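Local coordinates for protein SSD1 (Saccharomyces cerevisiae S288C, PDB 7AM1) that binds mRNA untranslated regions and represses translation, as a non-enzymatic pseudonuclease of the RNase II family, at residues M725-M735 with T846-S854; P784-I792 with F810-A818. All coordinates share one frame; numbering follows the deposited sequence. Where two conformers were deposited one is given.

Interaction 1 of 2, residues M725-M735 with T846-S854; sequences MGNTTGQLLTM and TVPNLRLPS
Met-735 and Arg-851 join backbones where an irregular linker crosses the opening strand of the C-terminal OB-fold domain, the S1-like domain of the RNase II family. Segment 725-735 runs from Met-725, the last residue of helix 689-725, through the loop 726-731 into strand 732-741; segment 846-854 is extended but forms no regular strand.

Two hydrogen bonds join them. The N-H of Met-735 reaches Arg-851 O at 2.8 Å. Going the other way, Arg-851 N donates to Thr-734 OG1 at 3.0 Å, with an angle of 154° at the hydrogen. With OG1 opposite the backbone N (chi1 -173°), the hydroxyl of Thr-734 faces the linker and accepts the N-H.

The apolar part centres on Leu-850. One of its methyls, CD2, lies 4.1 Å from CE of Met-725 and as far from CB of Thr-734, filling the angle between the helix end and the strand; the Met-725 and Leu-850 side chains run antiparallel alongside each other. Met-725 stays extended until chi3 (67°) turns its methyl, putting CE 3.6 Å from Pro-848 O, while SD passes 4.2 Å from Pro-848 CD. Leu-850 also touches Glu-821 of helix 814-827, and Leu-852 touches Phe-866 of helix 862-867.

The charges are settled by residues outside both segments. Arg-851 bends at chi2 and chi3, and its guanidinium leads away from the strand to salt bridges with Glu-752 and with Asp-618 of the RNB domain, so the linker also ties to the neighbouring domain. Nearer the backbone, the base of the arginine chain lies against the strand, with CG of Arg-851 3.6 Å from CB of Met-735.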
loop_
_atom_site.group_PDB
_atom_site.type_symbol
_atom_site.label_atom_id
_atom_site.label_comp_id
_atom_site.label_asym_id
_atom_site.label_seq_id
_atom_site.Cartn_x
_atom_site.Cartn_y
_atom_site.Cartn_z
ATOM N N MET A 725 -21.116 4.653 -11.541
ATOM C CA MET A 725 -20.901 5.103 -12.909
ATOM C C MET A 725 -21.601 4.200 -13.913
ATOM O O MET A 725 -22.014 4.666 -14.981
ATOM C CB MET A 725 -19.401 5.159 -13.205
ATOM C CG MET A 725 -18.667 6.275 -12.469
ATOM S SD MET A 725 -16.871 6.128 -12.570
ATOM C CE MET A 725 -16.550 6.425 -14.306
ATOM N N GLY A 726 -21.740 2.912 -13.597
ATOM C CA GLY A 726 -22.490 2.009 -14.450
ATOM C C GLY A 726 -23.803 1.569 -13.833
ATOM O O GLY A 726 -24.217 0.417 -13.996
ATOM N N ASN A 727 -24.479 2.489 -13.139
ATOM C CA ASN A 727 -25.681 2.135 -12.388
ATOM C C ASN A 727 -26.759 1.511 -13.273
ATOM O O ASN A 727 -27.506 0.641 -12.810
ATOM C CB ASN A 727 -26.227 3.364 -11.654
ATOM C CG ASN A 727 -26.451 4.550 -12.572
ATOM O OD1 ASN A 727 -26.750 4.390 -13.756
ATOM N ND2 ASN A 727 -26.305 5.755 -12.026
ATOM N N THR A 728 -26.863 1.932 -14.536
ATOM C CA THR A 728 -27.889 1.395 -15.427
ATOM C C THR A 728 -27.394 0.233 -16.278
ATOM O O THR A 728 -28.210 -0.560 -16.762
ATOM C CB THR A 728 -28.427 2.484 -16.365
ATOM O OG1 THR A 728 -27.376 2.968 -17.214
ATOM C CG2 THR A 728 -29.007 3.644 -15.565
ATOM N N THR A 729 -26.090 0.156 -16.529
ATOM C CA THR A 729 -25.504 -0.885 -17.360
ATOM C C THR A 729 -24.909 -2.035 -16.558
ATOM O O THR A 729 -24.603 -3.081 -17.143
ATOM C CB THR A 729 -24.423 -0.280 -18.256
ATOM O OG1 THR A 729 -23.476 0.413 -17.437
ATOM C CG2 THR A 729 -25.046 0.699 -19.253
ATOM N N GLY A 730 -24.731 -1.862 -15.248
ATOM C CA GLY A 730 -24.098 -2.859 -14.413
ATOM C C GLY A 730 -22.635 -3.087 -14.699
ATOM O O GLY A 730 -22.078 -4.084 -14.243
ATOM N N GLN A 731 -21.988 -2.187 -15.435
ATOM C CA GLN A 731 -20.590 -2.359 -15.807
ATOM C C GLN A 731 -20.148 -1.135 -16.598
ATOM O O GLN A 731 -20.973 -0.375 -17.116
ATOM C CB GLN A 731 -20.359 -3.630 -16.625
ATOM C CG GLN A 731 -20.887 -3.538 -18.027
ATOM C CD GLN A 731 -21.524 -4.825 -18.501
ATOM O OE1 GLN A 731 -22.640 -4.820 -19.030
ATOM N NE2 GLN A 731 -20.819 -5.937 -18.320
ATOM N N LEU A 732 -18.836 -0.942 -16.659
ATOM C CA LEU A 732 -18.224 0.113 -17.449
ATOM C C LEU A 732 -17.422 -0.529 -18.573
ATOM O O LEU A 732 -17.064 -1.709 -18.519
ATOM C CB LEU A 732 -17.307 1.004 -16.607
ATOM C CG LEU A 732 -17.929 1.681 -15.389
ATOM C CD1 LEU A 732 -16.856 2.436 -14.628
ATOM C CD2 LEU A 732 -19.067 2.607 -15.786
ATOM N N LEU A 733 -17.185 0.255 -19.616
ATOM C CA LEU A 733 -16.352 -0.149 -20.740
ATOM C C LEU A 733 -15.274 0.911 -20.894
ATOM O O LEU A 733 -15.585 2.101 -21.019
ATOM C CB LEU A 733 -17.185 -0.291 -22.016
ATOM C CG LEU A 733 -16.479 -0.758 -23.289
ATOM C CD1 LEU A 733 -15.885 -2.140 -23.099
ATOM C CD2 LEU A 733 -17.440 -0.737 -24.482
ATOM N N THR A 734 -14.013 0.496 -20.857
ATOM C CA THR A 734 -12.927 1.453 -20.979
ATOM C C THR A 734 -11.751 0.799 -21.681
ATOM O O THR A 734 -11.588 -0.424 -21.647
ATOM C CB THR A 734 -12.477 1.991 -19.612
ATOM O OG1 THR A 734 -11.520 3.043 -19.806
ATOM C CG2 THR A 734 -11.848 0.894 -18.775
ATOM N N MET A 735 -10.932 1.628 -22.315
ATOM C CA MET A 735 -9.685 1.142 -22.880
ATOM C C MET A 735 -8.702 0.887 -21.747
ATOM O O MET A 735 -8.627 1.657 -20.786
ATOM C CB MET A 735 -9.113 2.151 -23.877
ATOM C CG MET A 735 -10.016 2.422 -25.071
ATOM S SD MET A 735 -10.419 0.921 -25.986
ATOM C CE MET A 735 -8.781 0.391 -26.480
ATOM N N THR A 846 -11.893 12.993 -6.724
ATOM C CA THR A 846 -12.130 13.228 -8.145
ATOM C C THR A 846 -12.699 11.973 -8.793
ATOM O O THR A 846 -12.174 10.873 -8.594
ATOM C CB THR A 846 -10.835 13.648 -8.848
ATOM O OG1 THR A 846 -10.379 14.888 -8.297
ATOM C CG2 THR A 846 -11.054 13.820 -10.346
ATOM N N VAL A 847 -13.764 12.145 -9.571
ATOM C CA VAL A 847 -14.394 11.011 -10.258
ATOM C C VAL A 847 -13.413 10.429 -11.268
ATOM O O VAL A 847 -12.787 11.190 -12.031
ATOM C CB VAL A 847 -15.692 11.458 -10.960
ATOM C CG1 VAL A 847 -16.380 10.260 -11.614
ATOM C CG2 VAL A 847 -16.637 12.157 -9.985
ATOM N N PRO A 848 -13.251 9.109 -11.350
ATOM C CA PRO A 848 -12.360 8.550 -12.374
ATOM C C PRO A 848 -12.846 8.887 -13.778
ATOM O O PRO A 848 -14.046 8.975 -14.043
ATOM C CB PRO A 848 -12.411 7.039 -12.109
ATOM C CG PRO A 848 -12.883 6.909 -10.698
ATOM C CD PRO A 848 -13.817 8.059 -10.484
ATOM N N ASN A 849 -11.886 9.088 -14.678
ATOM C CA ASN A 849 -12.163 9.339 -16.085
ATOM C C ASN A 849 -12.026 8.050 -16.881
ATOM O O ASN A 849 -11.113 7.255 -16.641
ATOM C CB ASN A 849 -11.207 10.389 -16.648
ATOM C CG ASN A 849 -11.417 11.748 -16.037
ATOM O OD1 ASN A 849 -12.546 12.131 -15.726
ATOM N ND2 ASN A 849 -10.331 12.484 -15.844
ATOM N N LEU A 850 -12.937 7.839 -17.820
ATOM C CA LEU A 850 -12.816 6.705 -18.720
ATOM C C LEU A 850 -11.804 7.009 -19.817
ATOM O O LEU A 850 -11.606 8.164 -20.205
ATOM C CB LEU A 850 -14.168 6.363 -19.342
ATOM C CG LEU A 850 -15.275 5.935 -18.381
ATOM C CD1 LEU A 850 -16.555 5.645 -19.137
ATOM C CD2 LEU A 850 -14.843 4.716 -17.608
ATOM N N ARG A 851 -11.150 5.959 -20.310
ATOM C CA ARG A 851 -10.299 6.053 -21.493
ATOM C C ARG A 851 -11.113 5.534 -22.676
ATOM O O ARG A 851 -11.378 4.331 -22.782
ATOM C CB ARG A 851 -8.995 5.276 -21.319
ATOM C CG ARG A 851 -8.083 5.298 -22.555
ATOM C CD ARG A 851 -7.203 6.536 -22.607
ATOM N NE ARG A 851 -6.243 6.535 -21.511
ATOM C CZ ARG A 851 -4.987 6.104 -21.600
ATOM N NH1 ARG A 851 -4.501 5.636 -22.744
ATOM N NH2 ARG A 851 -4.207 6.143 -20.530
ATOM N N LEU A 852 -11.525 6.440 -23.543
ATOM C CA LEU A 852 -12.378 6.100 -24.666
ATOM C C LEU A 852 -11.587 6.136 -25.968
ATOM O O LEU A 852 -10.579 6.843 -26.063
ATOM C CB LEU A 852 -13.555 7.079 -24.750
ATOM C CG LEU A 852 -14.381 7.163 -23.464
ATOM C CD1 LEU A 852 -15.489 8.185 -23.586
ATOM C CD2 LEU A 852 -14.962 5.802 -23.098
ATOM N N PRO A 853 -11.996 5.382 -26.988
ATOM C CA PRO A 853 -11.266 5.430 -28.263
ATOM C C PRO A 853 -11.524 6.755 -28.970
ATOM O O PRO A 853 -12.670 7.190 -29.100
ATOM C CB PRO A 853 -11.834 4.240 -29.044
ATOM C CG PRO A 853 -13.227 4.110 -28.532
ATOM C CD PRO A 853 -13.159 4.475 -27.062
ATOM N N SER A 854 -10.446 7.402 -29.409
ATOM C CA SER A 854 -10.540 8.719 -30.040
ATOM C C SER A 854 -10.595 8.562 -31.559
ATOM O O SER A 854 -9.689 8.952 -32.300
ATOM C CB SER A 854 -9.367 9.597 -29.608
#

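Interaction 2 of 2, residues P784-I792 with F810-A818; sequences PGVDSATFI and FRSTAAEIA
The carboxylate of Asp-787 does two jobs at once: OD2 takes the N-H of Ala-814, the first residue of helix 814-827, while OD1 folds back onto its own loop. The bond from Ala-814 N to OD2 of Asp-787 is 2.7 Å long and practically straight (174°), and it uses the syn lone pair of the oxygen. OD1 accepts from Ala-789 N at 2.9 Å, closing an Asx turn; here the donor comes from above the carboxylate plane, 62° out of it. An extended first torsion, with CG opposite the backbone N (chi1 -169°), carries the carboxylate across to the helix.

The helix start has its own N-cap too, since Thr-813 OG1 accepts a weak bond from Glu-816 N. Ala-814 therefore gets its acceptor from the loop and Glu-816 from the cap residue. The methyl of Ala-814 rests against the same carboxylate, its CB 3.4 Å from OD1 of Asp-787.

Beside the carboxylate the packing is small and close. CB of Ala-789 sits 3.5 Å from Ser-812 O, with Leu-892 of strand 888-896 also touching it. CG2 of Thr-790 is 3.4 Å from that same oxygen, Ser-812 O. Ala-789 O lies against the base of Arg-811, whose guanidinium, in one of two conformers, points to Glu-896.

With an alanine here in place of Asp-787, both oxygens go, and Ala-814 N would probably lose its acceptor and the Asx turn its closing bond, leaving the loop at Ala-789 likely to shift. As it stands, a negative group at a helix N terminus is likely to be stabilised by the helix dipole, which is consistent with the carboxylate being ionised.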
loop_
_atom_site.group_PDB
_atom_site.type_symbol
_atom_site.label_atom_id
_atom_site.label_comp_id
_atom_site.label_asym_id
_atom_site.label_seq_id
_atom_site.Cartn_x
_atom_site.Cartn_y
_atom_site.Cartn_z
ATOM N N PRO A 784 -18.414 -16.382 -32.172
ATOM C CA PRO A 784 -18.967 -15.204 -32.851
ATOM C C PRO A 784 -20.342 -14.847 -32.305
ATOM O O PRO A 784 -21.156 -15.722 -31.999
ATOM C CB PRO A 784 -19.028 -15.635 -34.323
ATOM C CG PRO A 784 -19.075 -17.124 -34.285
ATOM C CD PRO A 784 -18.241 -17.518 -33.096
ATOM N N GLY A 785 -20.579 -13.547 -32.153
ATOM C CA GLY A 785 -21.886 -13.034 -31.801
ATOM C C GLY A 785 -22.262 -13.111 -30.337
ATOM O O GLY A 785 -23.362 -12.670 -29.981
ATOM N N VAL A 786 -21.407 -13.659 -29.477
ATOM C CA VAL A 786 -21.712 -13.815 -28.058
ATOM C C VAL A 786 -21.108 -12.644 -27.291
ATOM O O VAL A 786 -19.882 -12.487 -27.241
ATOM C CB VAL A 786 -21.197 -15.161 -27.521
ATOM C CG1 VAL A 786 -21.552 -15.326 -26.047
ATOM C CG2 VAL A 786 -21.778 -16.308 -28.343
ATOM N N ASP A 787 -21.965 -11.833 -26.676
ATOM C CA ASP A 787 -21.515 -10.642 -25.963
ATOM C C ASP A 787 -20.869 -11.042 -24.638
ATOM O O ASP A 787 -21.486 -11.737 -23.822
ATOM C CB ASP A 787 -22.694 -9.699 -25.731
ATOM C CG ASP A 787 -22.266 -8.323 -25.233
ATOM O OD1 ASP A 787 -21.073 -8.130 -24.913
ATOM O OD2 ASP A 787 -23.135 -7.429 -25.161
ATOM N N SER A 788 -19.614 -10.612 -24.440
ATOM C CA SER A 788 -18.915 -10.869 -23.186
ATOM C C SER A 788 -19.604 -10.187 -22.016
ATOM O O SER A 788 -19.507 -10.653 -20.875
ATOM C CB SER A 788 -17.469 -10.364 -23.260
ATOM O OG SER A 788 -16.725 -11.038 -24.254
ATOM N N ALA A 789 -20.262 -9.054 -22.273
ATOM C CA ALA A 789 -20.874 -8.290 -21.194
ATOM C C ALA A 789 -21.969 -9.086 -20.503
ATOM O O ALA A 789 -22.224 -8.884 -19.317
ATOM C CB ALA A 789 -21.428 -6.970 -21.730
ATOM N N THR A 790 -22.632 -9.982 -21.223
ATOM C CA THR A 790 -23.763 -10.720 -20.677
ATOM C C THR A 790 -23.490 -12.217 -20.602
ATOM O O THR A 790 -24.395 -12.986 -20.260
ATOM C CB THR A 790 -25.014 -10.446 -21.517
ATOM O OG1 THR A 790 -24.754 -10.799 -22.880
ATOM C CG2 THR A 790 -25.402 -8.970 -21.448
ATOM N N PHE A 791 -22.274 -12.654 -20.917
ATOM C CA PHE A 791 -21.984 -14.080 -20.963
ATOM C C PHE A 791 -21.886 -14.656 -19.556
ATOM O O PHE A 791 -21.225 -14.089 -18.682
ATOM C CB PHE A 791 -20.686 -14.333 -21.727
ATOM C CG PHE A 791 -20.265 -15.774 -21.745
ATOM C CD1 PHE A 791 -20.968 -16.704 -22.497
ATOM C CD2 PHE A 791 -19.158 -16.195 -21.028
ATOM C CE1 PHE A 791 -20.581 -18.028 -22.523
ATOM C CE2 PHE A 791 -18.765 -17.517 -21.049
ATOM C CZ PHE A 791 -19.477 -18.436 -21.798
ATOM N N ILE A 792 -22.545 -15.788 -19.341
ATOM C CA ILE A 792 -22.481 -16.506 -18.074
ATOM C C ILE A 792 -21.801 -17.847 -18.340
ATOM O O ILE A 792 -22.404 -18.728 -18.971
ATOM C CB ILE A 792 -23.874 -16.699 -17.458
ATOM C CG1 ILE A 792 -24.477 -15.342 -17.089
ATOM C CG2 ILE A 792 -23.797 -17.624 -16.247
ATOM C CD1 ILE A 792 -25.974 -15.376 -16.867
ATOM N N PHE A 810 -27.306 -7.695 -12.694
ATOM C CA PHE A 810 -27.758 -7.241 -14.004
ATOM C C PHE A 810 -26.611 -6.640 -14.808
ATOM O O PHE A 810 -25.848 -5.809 -14.304
ATOM C CB PHE A 810 -28.876 -6.206 -13.865
ATOM C CG PHE A 810 -29.220 -5.532 -15.162
ATOM C CD1 PHE A 810 -29.860 -6.233 -16.171
ATOM C CD2 PHE A 810 -28.878 -4.211 -15.382
ATOM C CE1 PHE A 810 -30.163 -5.626 -17.371
ATOM C CE2 PHE A 810 -29.177 -3.595 -16.580
ATOM C CZ PHE A 810 -29.819 -4.304 -17.576
ATOM N N ARG A 811 -26.479 -7.093 -16.058
ATOM C CA ARG A 811 -25.513 -6.551 -17.004
ATOM C C ARG A 811 -26.224 -6.216 -18.306
ATOM O O ARG A 811 -26.906 -7.070 -18.884
ATOM C CB ARG A 811 -24.372 -7.534 -17.295
ATOM C CG ARG A 811 -23.269 -7.572 -16.251
ATOM C CD ARG A 811 -23.562 -8.585 -15.170
ATOM N NE ARG A 811 -22.333 -9.059 -14.546
ATOM C CZ ARG A 811 -22.283 -9.996 -13.606
ATOM N NH1 ARG A 811 -23.401 -10.563 -13.173
ATOM N NH2 ARG A 811 -21.111 -10.362 -13.101
ATOM N N SER A 812 -26.052 -4.984 -18.767
ATOM C CA SER A 812 -26.547 -4.564 -20.070
ATOM C C SER A 812 -25.649 -5.115 -21.180
ATOM O O SER A 812 -24.582 -5.681 -20.929
ATOM C CB SER A 812 -26.588 -3.043 -20.168
ATOM O OG SER A 812 -25.271 -2.536 -20.298
ATOM N N THR A 813 -26.099 -4.968 -22.423
ATOM C CA THR A 813 -25.252 -5.358 -23.538
ATOM C C THR A 813 -24.093 -4.367 -23.679
ATOM O O THR A 813 -24.170 -3.215 -23.240
ATOM C CB THR A 813 -26.030 -5.366 -24.851
ATOM O OG1 THR A 813 -26.366 -4.013 -25.189
ATOM C CG2 THR A 813 -27.302 -6.205 -24.746
ATOM N N ALA A 814 -23.016 -4.821 -24.329
ATOM C CA ALA A 814 -21.863 -3.952 -24.555
ATOM C C ALA A 814 -22.249 -2.707 -25.344
ATOM O O ALA A 814 -21.742 -1.609 -25.077
ATOM C CB ALA A 814 -20.758 -4.720 -25.284
ATOM N N ALA A 815 -23.128 -2.862 -26.336
ATOM C CA ALA A 815 -23.539 -1.726 -27.151
ATOM C C ALA A 815 -24.170 -0.630 -26.300
ATOM O O ALA A 815 -23.901 0.558 -26.511
ATOM C CB ALA A 815 -24.511 -2.186 -28.239
ATOM N N GLU A 816 -25.009 -1.005 -25.332
ATOM C CA GLU A 816 -25.639 -0.000 -24.481
ATOM C C GLU A 816 -24.597 0.783 -23.688
ATOM O O GLU A 816 -24.714 2.006 -23.539
ATOM C CB GLU A 816 -26.649 -0.664 -23.543
ATOM C CG GLU A 816 -27.876 -1.249 -24.245
ATOM N N ILE A 817 -23.574 0.095 -23.171
ATOM C CA ILE A 817 -22.521 0.758 -22.401
ATOM C C ILE A 817 -21.752 1.731 -23.279
ATOM O O ILE A 817 -21.436 2.854 -22.869
ATOM C CB ILE A 817 -21.555 -0.275 -21.798
ATOM C CG1 ILE A 817 -22.277 -1.245 -20.884
ATOM C CG2 ILE A 817 -20.430 0.433 -21.027
ATOM C CD1 ILE A 817 -21.639 -2.599 -20.905
ATOM N N ALA A 818 -21.377 1.282 -24.477
ATOM C CA ALA A 818 -20.593 2.117 -25.375
ATOM C C ALA A 818 -21.347 3.392 -25.727
ATOM O O ALA A 818 -20.783 4.491 -25.694
ATOM C CB ALA A 818 -20.245 1.328 -26.638
#

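Overall arrangement
Following the chain, interaction 1 begins at the end of helix 689-725 and runs on through a loop into strand 732-741. The chain then builds further strands of the C-terminal domain and, beyond strand 777-782, makes interaction 2, which closes a short loop of 17 residues without helix or strand and sets the start of helix 814-827. Only at 846-854, after helix 834-842, does interaction 1 close, so interaction 2 is nested inside its 110-residue loop. Their centres lie about 15 Å apart, and the two meet where Thr-729 O probably accepts from Ser-812 N at 2.9 Å. Between them they join the end of helix 689-725, the first strand, the loop 784-792, the start of helix 814-827 and the late linker.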